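Local coordinates for protein type-2 restriction enzyme AgeI (PDB 5DWA) that recognises the double-stranded DNA sequence 5'-ACCGGT-3' and cleaves it after the first A, acting as a type II restriction endonuclease of the PD-(D/E)XK class, at residues P106-H111 and D271-Q276. Numbering follows the deposited sequence. Where two conformers were deposited one is given.
Sequences PVLARH and DYLVAQ
V274 lays one methyl on the imidazole of H111, and this CH-pi contact is the centre of a small, partly buried meeting between the 106-111 segment and helix 268-277. V274 CG2 stands 3.7 Å from the centroid of the H111 ring and 16° off the ring normal. The methyl therefore lies over the face, displaced toward the H111 CG side; V274 CG2 is 3.5 Å from H111 CG. The other branch, V274 CG1, only skirts the ring, 4.1 Å from H111 ND1. With CG anti to the carbonyl carbon (chi1 -54°) and chi2 -85°, the H111 ring stands roughly perpendicular to its CA-CB-CG plane, turning a face to V274. H111 NE2 is buried by the contact with no hydrogen-bonding partner in the model, which probably costs some stability.

The second element is purely aliphatic. One turn back from the histidine, the side chains of L108 and L273 cross at about a right angle, meeting through their end methyls; L108 CD1 lies 3.9 Å from L273 CD1, and L108 CD2 is nearly as close to the same methyl. The two pairs use adjacent residues of the second helix, L273 and V274, against L108 and H111, whose backbones are tied by the 2.9 Å bond from H111 N to L108 O.

This is helix packing on the mixed sheet of the PD-(D/E)XK fold, its nearest atom about 19 Å from the bound DNA. Helix 84-109, with the residues that follow it, packs against the C-terminal helix 268-277; L108 and V274 both rest on I113 of edge strand 113-117, H111 O is hydrogen-bonded to K147 NZ of strand 143-148, and L273 reaches L191 of strand 191-196.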
ATOM      1  N   PRO A 106     -23.763  14.188  13.911  1.00 19.02           N
ATOM      2  CA  PRO A 106     -24.961  14.945  14.305  1.00 22.09           C
ATOM      3  C   PRO A 106     -26.274  14.322  13.815  1.00 23.69           C
ATOM      4  O   PRO A 106     -27.245  14.261  14.572  1.00 27.30           O
ATOM      5  CB  PRO A 106     -24.733  16.314  13.656  1.00 22.07           C
ATOM      6  CG  PRO A 106     -23.255  16.443  13.571  1.00 21.48           C
ATOM      7  CD  PRO A 106     -22.756  15.055  13.269  1.00 20.21           C
ATOM      8  N   VAL A 107     -26.303  13.859  12.571  1.00 22.94           N
ATOM      9  CA  VAL A 107     -27.508  13.277  12.002  1.00 23.01           C
ATOM     10  C   VAL A 107     -27.786  11.897  12.588  1.00 21.78           C
ATOM     11  O   VAL A 107     -28.931  11.546  12.871  1.00 23.74           O
ATOM     12  CB  VAL A 107     -27.400  13.190  10.464  1.00 26.16           C
ATOM     13  CG1 VAL A 107     -28.600  12.464   9.873  1.00 27.54           C
ATOM     14  CG2 VAL A 107     -27.268  14.586   9.876  1.00 27.72           C
ATOM     15  N   LEU A 108     -26.731  11.118  12.793  1.00 19.73           N
ATOM     16  CA  LEU A 108     -26.881   9.770  13.319  1.00 18.19           C
ATOM     17  C   LEU A 108     -27.306   9.765  14.793  1.00 19.13           C
ATOM     18  O   LEU A 108     -27.987   8.841  15.237  1.00 18.67           O
ATOM     19  CB  LEU A 108     -25.582   8.991  13.133  1.00 16.07           C
ATOM     20  CG  LEU A 108     -25.265   8.631  11.686  1.00 16.33           C
ATOM     21  CD1 LEU A 108     -23.892   8.001  11.609  1.00 16.03           C
ATOM     22  CD2 LEU A 108     -26.334   7.692  11.141  1.00 17.57           C
ATOM     23  N   ALA A 109     -26.920  10.799  15.534  1.00 19.33           N
ATOM     24  CA  ALA A 109     -27.244  10.884  16.960  1.00 20.61           C
ATOM     25  C   ALA A 109     -28.749  10.877  17.206  1.00 21.71           C
ATOM     26  O   ALA A 109     -29.208  10.374  18.230  1.00 21.84           O
ATOM     27  CB  ALA A 109     -26.620  12.115  17.578  1.00 21.61           C
ATOM     28  N   ARG A 110     -29.503  11.426  16.258  0.56 23.09           N
ATOM     29  CA  ARG A 110     -30.960  11.450  16.345  0.56 24.11           C
ATOM     30  C   ARG A 110     -31.554  10.042  16.344  0.56 23.01           C
ATOM     31  O   ARG A 110     -32.694   9.842  16.772  0.56 24.34           O
ATOM     32  CB  ARG A 110     -31.546  12.263  15.189  0.56 26.03           C
ATOM     33  CG  ARG A 110     -30.824  13.566  14.918  0.56 27.84           C
ATOM     34  CD  ARG A 110     -31.693  14.539  14.126  0.56 29.06           C
ATOM     35  NE  ARG A 110     -31.723  14.250  12.694  0.56 29.79           N
ATOM     36  CZ  ARG A 110     -32.658  13.523  12.092  0.56 31.02           C
ATOM     37  NH1 ARG A 110     -33.655  12.995  12.788  0.56 31.74           N
ATOM     38  NH2 ARG A 110     -32.600  13.323  10.785  0.56 31.27           N
ATOM     39  N   HIS A 111     -30.778   9.068  15.867  1.00 22.40           N
ATOM     40  CA  HIS A 111     -31.220   7.680  15.795  1.00 22.61           C
ATOM     41  C   HIS A 111     -30.425   6.767  16.729  1.00 21.70           C
ATOM     42  O   HIS A 111     -30.458   5.542  16.592  1.00 22.60           O
ATOM     43  CB  HIS A 111     -31.113   7.176  14.352  1.00 25.11           C
ATOM     44  CG  HIS A 111     -31.834   8.039  13.366  1.00 28.43           C
ATOM     45  ND1 HIS A 111     -33.176   7.893  13.095  1.00 30.33           N
ATOM     46  CD2 HIS A 111     -31.403   9.069  12.599  1.00 30.06           C
ATOM     47  CE1 HIS A 111     -33.542   8.791  12.197  1.00 31.51           C
ATOM     48  NE2 HIS A 111     -32.483   9.516  11.879  1.00 31.96           N
ATOM     49  N   ASP A 271     -29.634   6.664   5.948  1.00 21.91           N
ATOM     50  CA  ASP A 271     -30.819   5.829   5.747  1.00 24.48           C
ATOM     51  C   ASP A 271     -30.453   4.353   5.859  1.00 23.75           C
ATOM     52  O   ASP A 271     -31.193   3.555   6.445  1.00 25.02           O
ATOM     53  CB  ASP A 271     -31.462   6.106   4.387  1.00 28.15           C
ATOM     54  CG  ASP A 271     -32.162   7.450   4.331  1.00 32.07           C
ATOM     55  OD1 ASP A 271     -32.427   8.038   5.402  1.00 33.13           O
ATOM     56  OD2 ASP A 271     -32.455   7.914   3.210  1.00 34.61           O
ATOM     57  N   TYR A 272     -29.303   3.999   5.295  1.00 22.52           N
ATOM     58  CA  TYR A 272     -28.810   2.629   5.323  1.00 21.61           C
ATOM     59  C   TYR A 272     -28.526   2.160   6.746  1.00 19.92           C
ATOM     60  O   TYR A 272     -28.984   1.098   7.155  1.00 20.52           O
ATOM     61  CB  TYR A 272     -27.551   2.503   4.462  1.00 22.05           C
ATOM     62  CG  TYR A 272     -26.856   1.170   4.576  1.00 23.77           C
ATOM     63  CD1 TYR A 272     -27.346   0.048   3.915  1.00 23.84           C
ATOM     64  CD2 TYR A 272     -25.704   1.030   5.339  1.00 24.60           C
ATOM     65  CE1 TYR A 272     -26.714  -1.173   4.020  1.00 23.95           C
ATOM     66  CE2 TYR A 272     -25.065  -0.186   5.448  1.00 24.34           C
ATOM     67  CZ  TYR A 272     -25.570  -1.283   4.784  1.00 24.69           C
ATOM     68  OH  TYR A 272     -24.937  -2.498   4.891  1.00 26.82           O
ATOM     69  N   LEU A 273     -27.772   2.955   7.499  1.00 19.70           N
ATOM     70  CA  LEU A 273     -27.474   2.607   8.884  1.00 19.45           C
ATOM     71  C   LEU A 273     -28.743   2.503   9.725  1.00 20.50           C
ATOM     72  O   LEU A 273     -28.888   1.574  10.517  1.00 21.61           O
ATOM     73  CB  LEU A 273     -26.525   3.629   9.509  1.00 18.96           C
ATOM     74  CG  LEU A 273     -25.094   3.601   8.974  1.00 19.26           C
ATOM     75  CD1 LEU A 273     -24.214   4.507   9.817  1.00 18.06           C
ATOM     76  CD2 LEU A 273     -24.541   2.179   8.941  1.00 19.51           C
ATOM     77  N   VAL A 274     -29.658   3.452   9.549  1.00 21.17           N
ATOM     78  CA  VAL A 274     -30.886   3.461  10.341  1.00 23.27           C
ATOM     79  C   VAL A 274     -31.719   2.214  10.057  1.00 24.62           C
ATOM     80  O   VAL A 274     -32.221   1.569  10.978  1.00 25.89           O
ATOM     81  CB  VAL A 274     -31.721   4.731  10.070  1.00 23.42           C
ATOM     82  CG1 VAL A 274     -33.116   4.598  10.673  1.00 24.07           C
ATOM     83  CG2 VAL A 274     -31.016   5.951  10.631  1.00 23.60           C
ATOM     84  N   ALA A 275     -31.835   1.863   8.780  1.00 24.48           N
ATOM     85  CA  ALA A 275     -32.592   0.683   8.373  1.00 25.20           C
ATOM     86  C   ALA A 275     -31.940  -0.606   8.867  1.00 26.50           C
ATOM     87  O   ALA A 275     -32.618  -1.511   9.352  1.00 27.65           O
ATOM     88  CB  ALA A 275     -32.743   0.654   6.864  1.00 24.28           C
ATOM     89  N   GLN A 276     -30.619  -0.691   8.739  1.00 26.23           N
ATOM     90  CA  GLN A 276     -29.888  -1.881   9.165  1.00 27.21           C
ATOM     91  C   GLN A 276     -29.902  -2.091  10.678  1.00 27.87           C
ATOM     92  O   GLN A 276     -29.796  -3.227  11.149  1.00 27.79           O
ATOM     93  CB  GLN A 276     -28.435  -1.810   8.685  1.00 27.02           C
ATOM     94  CG  GLN A 276     -28.268  -1.934   7.187  1.00 28.67           C
ATOM     95  CD  GLN A 276     -28.681  -3.291   6.673  1.00 31.19           C
ATOM     96  OE1 GLN A 276     -28.387  -4.317   7.289  1.00 33.10           O
ATOM     97  NE2 GLN A 276     -29.374  -3.310   5.542  1.00 30.96           N
TER